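Uncharacterized protein (Bacteroides ovatus, PDB 4FS7) is of unknown function but is probably an extracellular protein that binds other proteins through its BspA-type leucine-rich repeats. Local coordinates at residues I190-N195 / Y202-C207; M213-S218 / F225-T230. All coordinates share one frame; numbering follows the deposited sequence. Where two conformers were deposited one is given.

Interaction 1 of 2, residues I190-N195 / Y202-C207; sequences IKLPRN and YCFAEC
Ile190 and Phe204 are aimed at each other by their first torsions. In Ile190, CG1 stands opposite the backbone N (chi1 -167°) and the chain stays extended through chi2, which carries CD1 out to 202-207 while CG2, between the backbone N and the carbonyl carbon, stays beside it; in Phe204, CG is anti to the carbonyl carbon (chi1 -59°), and the ring points back at 190-195. The two side chains meet aslant. CD1 of Ile190 arrives at the edge of the ring, near its plane, and lies 4.0 Å from Phe204 CE1. The CG2 branch of Ile190 is 4.1 Å from the same Phe204 CE1, so both methyls touch the CE1-CZ end of the ring. Leu192 adds a third methyl obliquely, its CD2 4.2 Å from Phe204 CZ. Over one face of the ring, toward the rim, sits Cys203 SG, 3.7 Å above the plane of Phe204. Trimming Ile190 to an alanine here would probably open a gap beside CE1 and leave the end of the Phe204 ring less firmly seated. Phe204 belongs to two overlapping turns, type I from Tyr202 to Ala205 and type II from Phe204 to Cys207; Cys207 N donates to Phe204 O at 3.0 Å, closing the second. Leu176 of strand 175-176 touches both Leu192 and Phe204, and backbone hydrogen bonding ties Ile190 to Asn212, farther along the chain. Buried aliphatic and aromatic side chains pointing inward from opposing parts of one coil, with coils joined by backbone bonds, are characteristic of the interior of a leucine-rich repeat solenoid.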
loop_
_atom_site.group_PDB
_atom_site.type_symbol
_atom_site.label_atom_id
_atom_site.label_comp_id
_atom_site.label_asym_id
_atom_site.label_seq_id
_atom_site.Cartn_x
_atom_site.Cartn_y
_atom_site.Cartn_z
ATOM N N ILE A 190 3.002 7.955 -9.839
ATOM C CA ILE A 190 2.997 6.717 -10.592
ATOM C C ILE A 190 1.903 6.784 -11.625
ATOM O O ILE A 190 0.786 7.256 -11.346
ATOM C CB ILE A 190 2.848 5.459 -9.680
ATOM C CG1 ILE A 190 3.157 4.183 -10.466
ATOM C CG2 ILE A 190 1.527 5.425 -8.986
ATOM C CD1 ILE A 190 3.337 2.955 -9.599
ATOM N N LYS A 191 2.204 6.285 -12.819
ATOM C CA LYS A 191 1.229 6.075 -13.877
ATOM C C LYS A 191 0.714 4.653 -13.798
ATOM O O LYS A 191 1.447 3.708 -14.009
ATOM C CB LYS A 191 1.857 6.371 -15.237
ATOM C CG LYS A 191 0.887 6.207 -16.395
ATOM C CD LYS A 191 1.463 6.673 -17.729
ATOM C CE LYS A 191 0.440 6.505 -18.882
ATOM N NZ LYS A 191 -0.920 7.079 -18.523
ATOM N N LEU A 192 -0.558 4.497 -13.491
ATOM C CA LEU A 192 -1.135 3.195 -13.336
ATOM C C LEU A 192 -1.401 2.579 -14.702
ATOM O O LEU A 192 -1.722 3.284 -15.655
ATOM C CB LEU A 192 -2.416 3.290 -12.504
ATOM C CG LEU A 192 -2.215 3.702 -11.041
ATOM C CD1 LEU A 192 -3.583 3.856 -10.361
ATOM C CD2 LEU A 192 -1.370 2.667 -10.266
ATOM N N PRO A 193 -1.323 1.229 -14.809
ATOM C CA PRO A 193 -1.703 0.571 -16.056
ATOM C C PRO A 193 -3.087 1.026 -16.480
ATOM O O PRO A 193 -3.983 1.163 -15.649
ATOM C CB PRO A 193 -1.669 -0.910 -15.666
ATOM C CG PRO A 193 -0.616 -0.981 -14.642
ATOM C CD PRO A 193 -0.791 0.278 -13.839
ATOM N N ARG A 194 -3.275 1.246 -17.773
ATOM C CA ARG A 194 -4.459 1.930 -18.296
ATOM C C ARG A 194 -5.774 1.182 -18.089
ATOM O O ARG A 194 -6.829 1.796 -18.120
ATOM C CB ARG A 194 -4.254 2.318 -19.777
ATOM C CG ARG A 194 -3.168 3.395 -19.993
ATOM C CD ARG A 194 -2.786 3.557 -21.478
ATOM N NE ARG A 194 -1.767 4.588 -21.714
ATOM C CZ ARG A 194 -0.506 4.334 -22.057
ATOM N NH1 ARG A 194 -0.101 3.081 -22.192
ATOM N NH2 ARG A 194 0.351 5.326 -22.266
ATOM N N ASN A 195 -5.693 -0.131 -17.909
ATOM C CA ASN A 195 -6.850 -0.985 -17.659
ATOM C C ASN A 195 -6.784 -1.666 -16.282
ATOM O O ASN A 195 -7.362 -2.713 -16.073
ATOM C CB ASN A 195 -6.974 -2.044 -18.751
ATOM C CG ASN A 195 -8.393 -2.528 -18.947
ATOM O OD1 ASN A 195 -8.610 -3.715 -19.128
ATOM N ND2 ASN A 195 -9.363 -1.610 -18.936
ATOM N N TYR A 202 -2.246 -2.730 1.213
ATOM C CA TYR A 202 -0.958 -2.165 1.521
ATOM C C TYR A 202 -0.151 -1.755 0.304
ATOM O O TYR A 202 1.006 -1.413 0.489
ATOM C CB TYR A 202 -0.136 -3.149 2.376
ATOM C CG TYR A 202 -0.764 -3.436 3.709
ATOM C CD1 TYR A 202 -0.644 -2.556 4.779
ATOM C CD2 TYR A 202 -1.480 -4.570 3.884
ATOM C CE1 TYR A 202 -1.240 -2.851 6.017
ATOM C CE2 TYR A 202 -2.110 -4.866 5.117
ATOM C CZ TYR A 202 -1.993 -3.983 6.157
ATOM O OH TYR A 202 -2.591 -4.281 7.364
ATOM N N CYS A 203 -0.737 -1.681 -0.887
ATOM C CA CYS A 203 0.096 -1.522 -2.091
ATOM C C CYS A 203 1.037 -0.314 -2.026
ATOM O O CYS A 203 2.205 -0.423 -2.407
ATOM C CB CYS A 203 -0.805 -1.482 -3.317
ATOM S SG CYS A 203 0.056 -1.553 -4.865
ATOM N N PHE A 204 0.491 0.838 -1.596
ATOM C CA PHE A 204 1.241 2.079 -1.529
ATOM C C PHE A 204 1.353 2.569 -0.089
ATOM O O PHE A 204 1.688 3.726 0.142
ATOM C CB PHE A 204 0.648 3.171 -2.423
ATOM C CG PHE A 204 0.593 2.796 -3.860
ATOM C CD1 PHE A 204 1.740 2.924 -4.661
ATOM C CD2 PHE A 204 -0.555 2.298 -4.429
ATOM C CE1 PHE A 204 1.738 2.584 -5.970
ATOM C CE2 PHE A 204 -0.559 1.961 -5.786
ATOM C CZ PHE A 204 0.584 2.146 -6.541
ATOM N N ALA A 205 1.187 1.674 0.895
ATOM C CA ALA A 205 1.318 2.101 2.286
ATOM C C ALA A 205 2.682 2.673 2.574
ATOM O O ALA A 205 3.673 2.089 2.173
ATOM C CB ALA A 205 0.981 0.953 3.224
ATOM N N GLU A 206 2.724 3.829 3.242
ATOM C CA GLU A 206 3.968 4.472 3.632
ATOM C C GLU A 206 4.712 5.082 2.450
ATOM O O GLU A 206 5.856 5.439 2.605
ATOM C CB GLU A 206 4.869 3.540 4.471
ATOM C CG GLU A 206 4.226 3.086 5.783
ATOM C CD GLU A 206 5.187 2.348 6.725
ATOM O OE1 GLU A 206 6.336 1.990 6.336
ATOM O OE2 GLU A 206 4.777 2.110 7.888
ATOM N N CYS A 207 4.045 5.228 1.312
ATOM C CA CYS A 207 4.619 6.038 0.220
ATOM C C CYS A 207 4.273 7.494 0.548
ATOM O O CYS A 207 3.374 8.106 -0.020
ATOM C CB CYS A 207 4.045 5.639 -1.113
ATOM S SG CYS A 207 4.621 3.991 -1.642
#

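Interaction 2 of 2, residues M213-S218 / F225-T230; sequences MEFPNS and FALSKT
Met213, present as selenomethionine, and Leu227 reach for each other tip to tip. The selenomethionine methyl CE faces both branches of the leucine, at 4.0 Å from Leu227 CD1 and nearer still to CD2; because the Met213 side chain was deposited in two conformers, the unusual tightness of that second approach is doubtful. Phe215 makes a looser contact beside it: its CZ lies 4.4 Å from Leu227 CD1, which sits at the edge of the ring, near its plane. The contact is thus wholly apolar, with one leucine serving two partners from 213-218. Met213 gets there through a chain that runs out straight and then bends at its end (chi3 52°), turning CE onto the leucine. Behind Leu227 the backbone is fixed by a type I turn, in which Ser228 N donates to Phe225 O at 3.1 Å, and by an overlapping type II turn from Leu227 to Thr230. The hydroxyl of Thr230 spans this second turn: OG1 donates to Leu227 O at 2.9 Å, tilted 33° from the carbonyl plane, so a side chain ties the far end of the turn to the residue that carries the packing. Farther out, the Phe215 ring meets Phe241 edge-to-face, and Leu227 touches Phe249 and is backbone-bonded to Val248. Ser228 OG also bonds to Tyr250 O, joining the turn to the next part of the chain. Apolar side chains from two parts of one coil meeting inside it, with contacts passed on to the coil that follows, fit the stacked coils of a BspA-type leucine-rich repeat solenoid.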
loop_
_atom_site.group_PDB
_atom_site.type_symbol
_atom_site.label_atom_id
_atom_site.label_comp_id
_atom_site.label_asym_id
_atom_site.label_seq_id
_atom_site.Cartn_x
_atom_site.Cartn_y
_atom_site.Cartn_z
HETATM N N MSE A 213 -1.360 10.400 -8.836
HETATM C CA MSE A 213 -1.844 9.078 -9.251
HETATM C C MSE A 213 -3.283 9.211 -9.679
HETATM O O MSE A 213 -4.171 9.478 -8.875
HETATM C CB MSE A 213 -1.684 8.049 -8.154
HETATM C CG MSE A 213 -1.822 6.618 -8.665
HETATM SE SE MSE A 213 -1.651 5.278 -7.248
HETATM C CE MSE A 213 -2.967 6.064 -6.069
ATOM N N GLU A 214 -3.516 9.096 -10.970
ATOM C CA GLU A 214 -4.864 9.172 -11.522
ATOM C C GLU A 214 -5.430 7.785 -11.586
ATOM O O GLU A 214 -4.731 6.839 -11.941
ATOM C CB GLU A 214 -4.803 9.806 -12.885
ATOM C CG GLU A 214 -4.476 11.279 -12.764
ATOM C CD GLU A 214 -5.557 12.051 -11.994
ATOM O OE1 GLU A 214 -6.734 11.988 -12.421
ATOM O OE2 GLU A 214 -5.243 12.687 -10.956
ATOM N N PHE A 215 -6.694 7.630 -11.241
ATOM C CA PHE A 215 -7.364 6.349 -11.302
ATOM C C PHE A 215 -7.925 6.087 -12.690
ATOM O O PHE A 215 -8.721 6.873 -13.182
ATOM C CB PHE A 215 -8.537 6.332 -10.343
ATOM C CG PHE A 215 -8.194 6.557 -8.896
ATOM C CD1 PHE A 215 -7.115 5.952 -8.290
ATOM C CD2 PHE A 215 -9.024 7.365 -8.119
ATOM C CE1 PHE A 215 -6.841 6.157 -6.933
ATOM C CE2 PHE A 215 -8.780 7.547 -6.777
ATOM C CZ PHE A 215 -7.700 6.955 -6.174
ATOM N N PRO A 216 -7.550 4.970 -13.311
ATOM C CA PRO A 216 -8.192 4.596 -14.558
ATOM C C PRO A 216 -9.675 4.341 -14.344
ATOM O O PRO A 216 -10.073 3.924 -13.268
ATOM C CB PRO A 216 -7.460 3.296 -14.928
ATOM C CG PRO A 216 -6.212 3.291 -14.177
ATOM C CD PRO A 216 -6.471 4.036 -12.946
ATOM N N ASN A 217 -10.483 4.515 -15.382
ATOM C CA ASN A 217 -11.909 4.233 -15.301
ATOM C C ASN A 217 -12.228 2.792 -14.954
ATOM O O ASN A 217 -13.282 2.500 -14.367
ATOM C CB ASN A 217 -12.622 4.683 -16.587
ATOM C CG ASN A 217 -12.613 6.199 -16.728
ATOM O OD1 ASN A 217 -12.425 6.933 -15.738
ATOM N ND2 ASN A 217 -12.827 6.691 -17.960
ATOM N N SER A 218 -11.305 1.895 -15.289
ATOM C CA SER A 218 -11.453 0.464 -15.035
ATOM C C SER A 218 -11.219 0.041 -13.551
ATOM O O SER A 218 -11.564 -1.060 -13.178
ATOM C CB SER A 218 -10.480 -0.340 -15.916
ATOM O OG SER A 218 -9.163 0.209 -15.767
ATOM N N PHE A 225 -5.651 -0.528 3.709
ATOM C CA PHE A 225 -4.458 0.265 3.869
ATOM C C PHE A 225 -3.743 0.590 2.544
ATOM O O PHE A 225 -2.591 0.973 2.537
ATOM C CB PHE A 225 -3.439 -0.388 4.838
ATOM C CG PHE A 225 -3.895 -0.454 6.261
ATOM C CD1 PHE A 225 -3.611 0.598 7.146
ATOM C CD2 PHE A 225 -4.537 -1.559 6.748
ATOM C CE1 PHE A 225 -4.003 0.534 8.466
ATOM C CE2 PHE A 225 -4.934 -1.600 8.092
ATOM C CZ PHE A 225 -4.648 -0.574 8.918
ATOM N N ALA A 226 -4.440 0.513 1.396
ATOM C CA ALA A 226 -3.730 0.627 0.112
ATOM C C ALA A 226 -3.050 1.937 -0.124
ATOM O O ALA A 226 -2.014 1.981 -0.811
ATOM C CB ALA A 226 -4.636 0.271 -1.067
ATOM N N LEU A 227 -3.635 3.008 0.420
ATOM C CA LEU A 227 -3.088 4.353 0.271
ATOM C C LEU A 227 -2.810 4.948 1.649
ATOM O O LEU A 227 -2.808 6.162 1.802
ATOM C CB LEU A 227 -4.017 5.229 -0.580
ATOM C CG LEU A 227 -4.101 4.843 -2.056
ATOM C CD1 LEU A 227 -5.241 5.604 -2.750
ATOM C CD2 LEU A 227 -2.757 5.180 -2.692
ATOM N N SER A 228 -2.528 4.120 2.635
ATOM C CA SER A 228 -2.256 4.616 3.983
ATOM C C SER A 228 -0.924 5.311 4.048
ATOM O O SER A 228 0.071 4.877 3.441
ATOM C CB SER A 228 -2.287 3.441 4.939
ATOM O OG SER A 228 -1.869 3.810 6.229
ATOM N N LYS A 229 -0.851 6.393 4.806
ATOM C CA LYS A 229 0.393 7.143 4.976
ATOM C C LYS A 229 1.002 7.513 3.634
ATOM O O LYS A 229 2.201 7.322 3.396
ATOM C CB LYS A 229 1.386 6.369 5.832
ATOM C CG LYS A 229 0.979 6.321 7.281
ATOM C CD LYS A 229 1.235 7.651 8.001
ATOM C CE LYS A 229 0.797 7.490 9.390
ATOM N NZ LYS A 229 0.428 8.744 10.024
ATOM N N THR A 230 0.155 7.983 2.728
ATOM C CA THR A 230 0.595 8.565 1.486
ATOM C C THR A 230 0.510 10.083 1.528
ATOM O O THR A 230 0.063 10.664 2.524
ATOM C CB THR A 230 -0.160 7.980 0.285
ATOM O OG1 THR A 230 -1.552 8.322 0.387
ATOM C CG2 THR A 230 0.085 6.458 0.130
#

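The two contacts are successive versions of one pattern, with Ile190 and Phe204 each matched 23 residues later by Met213 and Leu227, and their centres lie about 6 Å apart. Interaction 1 is fully buried and centres on an aromatic ring fed by aliphatic methyls; interaction 2 is only partly buried, and there the ring comes from the first segment while the leucine stands at the turn. Their turns are stacked by probable hydrogen bonds, Phe204 N to Ala226 O at 2.9 Å and Glu206 N to Ser228 O at 2.9 Å. Nearby, the rings of Tyr202 and Phe225 meet almost parallel, extending the same repeat-to-repeat stacking.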